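Local coordinates for protein aldehyde dehydrogenase (Listeria monocytogenes, PDB 3K9D) that probably oxidises the aldehyde or oxo group of a substrate, with NAD or NADP as the electron acceptor, at residues Gly222-Ala235 with Thr374-Phe388. Sequence-based numbering, arbitrary orientation.
Sequences GPAFIERSANIPRA and TLIIHSEDKEIIREF
Strands 223-226 and 374-378 are adjacent parallel strands of an alpha/beta domain, their axes 13° apart. Ile376 N donates to Pro223 O (2.8 Å) and Ile376 O accepts from Phe225 N; two residues on, His378 N donates to Phe225 O and His378 O accepts from Glu227 N. Alternation sends Ala224, Ile226, Ile376 and His378 to one sheet face, Phe225 and Ile377 to the other. On the first, Ala235 CB sits over the His378 ring, 3.9 Å from its centroid, a CH-pi contact joining helix 232-243 to the sheet. On the second, the Phe225 and Phe388 rings are near parallel (21°) but slid apart, with Phe225 CD2 3.3 Å from Phe388 CZ.

Beyond the strand ends, Glu227 CG lies anti to the backbone N (chi1 -173°) and the chain bends at chi2, bringing OE1 to two hydroxyl donors. Ser229 OG donates to the syn lone pair of Glu227 OE1, 2.6 Å away. Ser379 OG reaches the same Glu227 OE1 from above the carboxylate plane, at 2.7 Å. Ser229 OG in turn accepts from Glu380 N at 2.6 Å, and Ser379 OG accepts from Asp381 N in an ST turn. Asp381 OD1 then N-caps helix 382-391 through Ile384 N.

Strand 256-260 pairs with 223-226 and strand 396-399 with 374-378, placing this pair inside the sheet; helix 355-368 packs against Phe225, Leu375 and Ile384.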
loop_
_atom_site.group_PDB
_atom_site.type_symbol
_atom_site.label_atom_id
_atom_site.label_comp_id
_atom_site.label_asym_id
_atom_site.label_seq_id
_atom_site.Cartn_x
_atom_site.Cartn_y
_atom_site.Cartn_z
ATOM N N GLY A 222 -7.391 -19.133 11.988
ATOM C CA GLY A 222 -6.622 -20.150 11.295
ATOM C C GLY A 222 -6.922 -21.577 11.695
ATOM O O GLY A 222 -6.785 -21.917 12.871
ATOM N N PRO A 223 -7.354 -22.415 10.724
ATOM C CA PRO A 223 -7.402 -23.865 10.959
ATOM C C PRO A 223 -6.006 -24.457 11.116
ATOM O O PRO A 223 -5.035 -23.941 10.521
ATOM C CB PRO A 223 -8.063 -24.420 9.681
ATOM C CG PRO A 223 -8.732 -23.242 9.038
ATOM C CD PRO A 223 -7.831 -22.072 9.371
ATOM N N ALA A 224 -5.899 -25.518 11.918
ATOM C CA ALA A 224 -4.666 -26.324 11.995
ATOM C C ALA A 224 -4.973 -27.725 11.510
ATOM O O ALA A 224 -5.628 -28.493 12.206
ATOM C CB ALA A 224 -4.126 -26.370 13.414
ATOM N N PHE A 225 -4.501 -28.048 10.312
ATOM C CA PHE A 225 -4.736 -29.361 9.705
ATOM C C PHE A 225 -3.589 -30.316 10.098
ATOM O O PHE A 225 -2.455 -30.194 9.636
ATOM C CB PHE A 225 -4.917 -29.223 8.172
ATOM C CG PHE A 225 -5.063 -30.538 7.421
ATOM C CD1 PHE A 225 -5.728 -31.624 7.970
ATOM C CD2 PHE A 225 -4.539 -30.664 6.140
ATOM C CE1 PHE A 225 -5.836 -32.817 7.274
ATOM C CE2 PHE A 225 -4.655 -31.848 5.423
ATOM C CZ PHE A 225 -5.301 -32.932 5.999
ATOM N N ILE A 226 -3.891 -31.245 10.999
ATOM C CA ILE A 226 -2.930 -32.290 11.314
ATOM C C ILE A 226 -3.188 -33.366 10.275
ATOM O O ILE A 226 -4.138 -34.148 10.396
ATOM C CB ILE A 226 -3.119 -32.873 12.729
ATOM C CG1 ILE A 226 -3.129 -31.774 13.791
ATOM C CG2 ILE A 226 -2.053 -33.917 13.011
ATOM C CD1 ILE A 226 -3.433 -32.304 15.222
ATOM N N GLU A 227 -2.363 -33.359 9.233
ATOM C CA GLU A 227 -2.497 -34.275 8.133
ATOM C C GLU A 227 -1.947 -35.628 8.594
ATOM O O GLU A 227 -1.206 -35.681 9.571
ATOM C CB GLU A 227 -1.775 -33.689 6.911
ATOM C CG GLU A 227 -1.959 -34.452 5.617
ATOM C CD GLU A 227 -0.869 -35.476 5.387
ATOM O OE1 GLU A 227 0.249 -35.280 5.912
ATOM O OE2 GLU A 227 -1.136 -36.471 4.688
ATOM N N ARG A 228 -2.332 -36.717 7.924
ATOM C CA ARG A 228 -2.048 -38.066 8.422
ATOM C C ARG A 228 -0.564 -38.432 8.519
ATOM O O ARG A 228 -0.184 -39.275 9.333
ATOM C CB ARG A 228 -2.840 -39.123 7.646
ATOM C CG ARG A 228 -2.396 -39.351 6.206
ATOM C CD ARG A 228 -3.235 -40.467 5.570
ATOM N NE ARG A 228 -4.605 -40.029 5.321
ATOM C CZ ARG A 228 -5.582 -40.799 4.845
ATOM N NH1 ARG A 228 -5.368 -42.075 4.578
ATOM N NH2 ARG A 228 -6.793 -40.294 4.651
ATOM N N SER A 229 0.283 -37.781 7.724
ATOM C CA SER A 229 1.722 -38.025 7.813
ATOM C C SER A 229 2.391 -37.369 9.033
ATOM O O SER A 229 3.562 -37.631 9.277
ATOM C CB SER A 229 2.446 -37.597 6.525
ATOM O OG SER A 229 2.606 -36.194 6.477
ATOM N N ALA A 230 1.653 -36.539 9.788
ATOM C CA ALA A 230 2.252 -35.717 10.844
ATOM C C ALA A 230 2.704 -36.490 12.068
ATOM O O ALA A 230 2.199 -37.555 12.355
ATOM C CB ALA A 230 1.313 -34.592 11.274
ATOM N N ASN A 231 3.663 -35.909 12.776
ATOM C CA ASN A 231 4.062 -36.333 14.104
ATOM C C ASN A 231 3.027 -35.757 15.094
ATOM O O ASN A 231 3.057 -34.570 15.391
ATOM C CB ASN A 231 5.457 -35.766 14.365
ATOM C CG ASN A 231 6.048 -36.214 15.676
ATOM O OD1 ASN A 231 5.461 -36.033 16.737
ATOM N ND2 ASN A 231 7.252 -36.768 15.611
ATOM N N ILE A 232 2.122 -36.604 15.578
ATOM C CA ILE A 232 1.005 -36.173 16.438
ATOM C C ILE A 232 1.474 -35.557 17.765
ATOM O O ILE A 232 1.054 -34.454 18.107
ATOM C CB ILE A 232 -0.049 -37.313 16.722
ATOM C CG1 ILE A 232 -0.440 -38.069 15.448
ATOM C CG2 ILE A 232 -1.285 -36.760 17.432
ATOM C CD1 ILE A 232 -1.142 -37.228 14.430
ATOM N N PRO A 233 2.341 -36.280 18.537
ATOM C CA PRO A 233 2.741 -35.633 19.792
ATOM C C PRO A 233 3.328 -34.218 19.626
ATOM O O PRO A 233 3.029 -33.336 20.427
ATOM C CB PRO A 233 3.805 -36.598 20.361
ATOM C CG PRO A 233 3.382 -37.937 19.846
ATOM C CD PRO A 233 2.957 -37.624 18.423
ATOM N N ARG A 234 4.139 -33.999 18.593
ATOM C CA ARG A 234 4.660 -32.653 18.325
ATOM C C ARG A 234 3.601 -31.695 17.753
ATOM O O ARG A 234 3.599 -30.524 18.108
ATOM C CB ARG A 234 5.884 -32.693 17.401
ATOM C CG ARG A 234 6.654 -31.367 17.361
ATOM C CD ARG A 234 7.979 -31.540 16.648
ATOM N NE ARG A 234 7.755 -32.080 15.311
ATOM C CZ ARG A 234 7.834 -31.378 14.189
ATOM N NH1 ARG A 234 8.171 -30.090 14.221
ATOM N NH2 ARG A 234 7.598 -31.979 13.029
ATOM N N ALA A 235 2.709 -32.189 16.883
ATOM C CA ALA A 235 1.627 -31.350 16.349
ATOM C C ALA A 235 0.727 -30.863 17.476
ATOM O O ALA A 235 0.388 -29.688 17.521
ATOM C CB ALA A 235 0.802 -32.079 15.277
ATOM N N THR A 374 -3.943 -16.388 8.584
ATOM C CA THR A 374 -3.086 -17.554 8.863
ATOM C C THR A 374 -3.857 -18.878 8.703
ATOM O O THR A 374 -5.060 -18.926 8.942
ATOM C CB THR A 374 -2.540 -17.485 10.320
ATOM O OG1 THR A 374 -1.989 -16.196 10.574
ATOM C CG2 THR A 374 -1.451 -18.507 10.556
ATOM N N LEU A 375 -3.155 -19.920 8.256
ATOM C CA LEU A 375 -3.580 -21.312 8.353
ATOM C C LEU A 375 -2.324 -22.100 8.755
ATOM O O LEU A 375 -1.217 -21.732 8.387
ATOM C CB LEU A 375 -4.169 -21.824 7.021
ATOM C CG LEU A 375 -4.593 -23.300 6.911
ATOM C CD1 LEU A 375 -5.806 -23.482 6.069
ATOM C CD2 LEU A 375 -3.466 -24.169 6.356
ATOM N N ILE A 376 -2.503 -23.160 9.537
ATOM C CA ILE A 376 -1.390 -23.971 10.033
ATOM C C ILE A 376 -1.577 -25.400 9.508
ATOM O O ILE A 376 -2.690 -25.889 9.421
ATOM C CB ILE A 376 -1.294 -23.941 11.597
ATOM C CG1 ILE A 376 -1.294 -22.507 12.146
ATOM C CG2 ILE A 376 -0.051 -24.706 12.094
ATOM C CD1 ILE A 376 -2.675 -21.975 12.576
ATOM N N ILE A 377 -0.492 -26.040 9.077
ATOM C CA ILE A 377 -0.552 -27.423 8.654
ATOM C C ILE A 377 0.601 -28.215 9.287
ATOM O O ILE A 377 1.744 -27.740 9.354
ATOM C CB ILE A 377 -0.519 -27.573 7.091
ATOM C CG1 ILE A 377 -0.800 -29.037 6.683
ATOM C CG2 ILE A 377 0.792 -27.057 6.516
ATOM C CD1 ILE A 377 -0.854 -29.319 5.169
ATOM N N HIS A 378 0.277 -29.415 9.760
ATOM C CA HIS A 378 1.266 -30.341 10.269
ATOM C C HIS A 378 1.246 -31.524 9.352
ATOM O O HIS A 378 0.215 -32.180 9.185
ATOM C CB HIS A 378 0.962 -30.739 11.720
ATOM C CG HIS A 378 0.907 -29.573 12.656
ATOM N ND1 HIS A 378 1.996 -29.143 13.383
ATOM C CD2 HIS A 378 -0.112 -28.741 12.980
ATOM C CE1 HIS A 378 1.650 -28.098 14.112
ATOM N NE2 HIS A 378 0.379 -27.824 13.872
ATOM N N SER A 379 2.393 -31.774 8.740
ATOM C CA SER A 379 2.492 -32.747 7.675
ATOM C C SER A 379 3.950 -33.003 7.398
ATOM O O SER A 379 4.774 -32.098 7.537
ATOM C CB SER A 379 1.855 -32.208 6.384
ATOM O OG SER A 379 1.845 -33.208 5.394
ATOM N N GLU A 380 4.255 -34.233 6.996
ATOM C CA GLU A 380 5.568 -34.549 6.441
ATOM C C GLU A 380 5.489 -34.789 4.927
ATOM O O GLU A 380 6.425 -35.308 4.299
ATOM C CB GLU A 380 6.196 -35.747 7.164
ATOM C CG GLU A 380 6.404 -35.525 8.678
ATOM C CD GLU A 380 7.432 -34.449 8.987
ATOM O OE1 GLU A 380 8.394 -34.302 8.206
ATOM O OE2 GLU A 380 7.284 -33.746 10.010
ATOM N N ASP A 381 4.368 -34.394 4.338
ATOM C CA ASP A 381 4.151 -34.591 2.915
ATOM C C ASP A 381 4.305 -33.269 2.179
ATOM O O ASP A 381 3.396 -32.434 2.177
ATOM C CB ASP A 381 2.768 -35.201 2.663
ATOM C CG ASP A 381 2.584 -35.683 1.228
ATOM O OD1 ASP A 381 2.856 -34.913 0.287
ATOM O OD2 ASP A 381 2.130 -36.821 1.029
ATOM N N LYS A 382 5.450 -33.112 1.525
ATOM C CA LYS A 382 5.803 -31.866 0.853
ATOM C C LYS A 382 4.915 -31.553 -0.352
ATOM O O LYS A 382 4.757 -30.392 -0.715
ATOM C CB LYS A 382 7.300 -31.813 0.513
ATOM C CG LYS A 382 7.768 -32.580 -0.716
ATOM C CD LYS A 382 9.035 -31.907 -1.276
ATOM C CE LYS A 382 10.089 -32.907 -1.756
ATOM N NZ LYS A 382 9.792 -33.500 -3.093
ATOM N N GLU A 383 4.309 -32.582 -0.936
ATOM C CA GLU A 383 3.388 -32.392 -2.052
ATOM C C GLU A 383 2.061 -31.811 -1.594
ATOM O O GLU A 383 1.544 -30.897 -2.234
ATOM C CB GLU A 383 3.191 -33.691 -2.827
ATOM C CG GLU A 383 4.506 -34.245 -3.348
ATOM C CD GLU A 383 4.353 -35.088 -4.591
ATOM O OE1 GLU A 383 3.238 -35.606 -4.844
ATOM O OE2 GLU A 383 5.364 -35.236 -5.316
ATOM N N ILE A 384 1.533 -32.307 -0.471
ATOM C CA ILE A 384 0.248 -31.822 0.064
ATOM C C ILE A 384 0.416 -30.387 0.548
ATOM O O ILE A 384 -0.445 -29.528 0.291
ATOM C CB ILE A 384 -0.316 -32.754 1.200
ATOM C CG1 ILE A 384 -0.706 -34.109 0.616
ATOM C CG2 ILE A 384 -1.576 -32.141 1.866
ATOM C CD1 ILE A 384 -1.132 -35.111 1.644
ATOM N N ILE A 385 1.536 -30.146 1.235
ATOM C CA ILE A 385 1.940 -28.833 1.713
ATOM C C ILE A 385 2.003 -27.808 0.568
ATOM O O ILE A 385 1.474 -26.702 0.697
ATOM C CB ILE A 385 3.305 -28.868 2.445
ATOM C CG1 ILE A 385 3.197 -29.568 3.812
ATOM C CG2 ILE A 385 3.832 -27.446 2.663
ATOM C CD1 ILE A 385 4.515 -30.086 4.334
ATOM N N ARG A 386 2.641 -28.190 -0.539
ATOM C CA ARG A 386 2.679 -27.351 -1.751
ATOM C C ARG A 386 1.279 -27.028 -2.322
ATOM O O ARG A 386 1.052 -25.923 -2.808
ATOM C CB ARG A 386 3.565 -27.997 -2.816
ATOM C CG ARG A 386 3.885 -27.081 -3.995
ATOM C CD ARG A 386 4.468 -27.856 -5.157
ATOM N NE ARG A 386 4.823 -26.966 -6.262
ATOM C CZ ARG A 386 5.952 -26.265 -6.338
ATOM N NH1 ARG A 386 6.865 -26.331 -5.364
ATOM N NH2 ARG A 386 6.163 -25.487 -7.392
ATOM N N GLU A 387 0.350 -27.989 -2.258
ATOM C CA GLU A 387 -1.033 -27.761 -2.696
ATOM C C GLU A 387 -1.717 -26.723 -1.803
ATOM O O GLU A 387 -2.424 -25.846 -2.292
ATOM C CB GLU A 387 -1.844 -29.064 -2.681
ATOM C CG GLU A 387 -1.438 -30.092 -3.734
ATOM C CD GLU A 387 -2.246 -29.991 -5.025
ATOM O OE1 GLU A 387 -2.397 -28.877 -5.575
ATOM O OE2 GLU A 387 -2.717 -31.045 -5.501
ATOM N N PHE A 388 -1.494 -26.838 -0.495
ATOM C CA PHE A 388 -1.978 -25.865 0.491
ATOM C C PHE A 388 -1.346 -24.485 0.255
ATOM O O PHE A 388 -2.039 -23.447 0.289
ATOM C CB PHE A 388 -1.735 -26.387 1.929
ATOM C CG PHE A 388 -2.857 -27.258 2.447
ATOM C CD1 PHE A 388 -3.191 -28.450 1.798
ATOM C CD2 PHE A 388 -3.597 -26.881 3.569
ATOM C CE1 PHE A 388 -4.239 -29.253 2.250
ATOM C CE2 PHE A 388 -4.669 -27.682 4.027
ATOM C CZ PHE A 388 -4.990 -28.864 3.353
#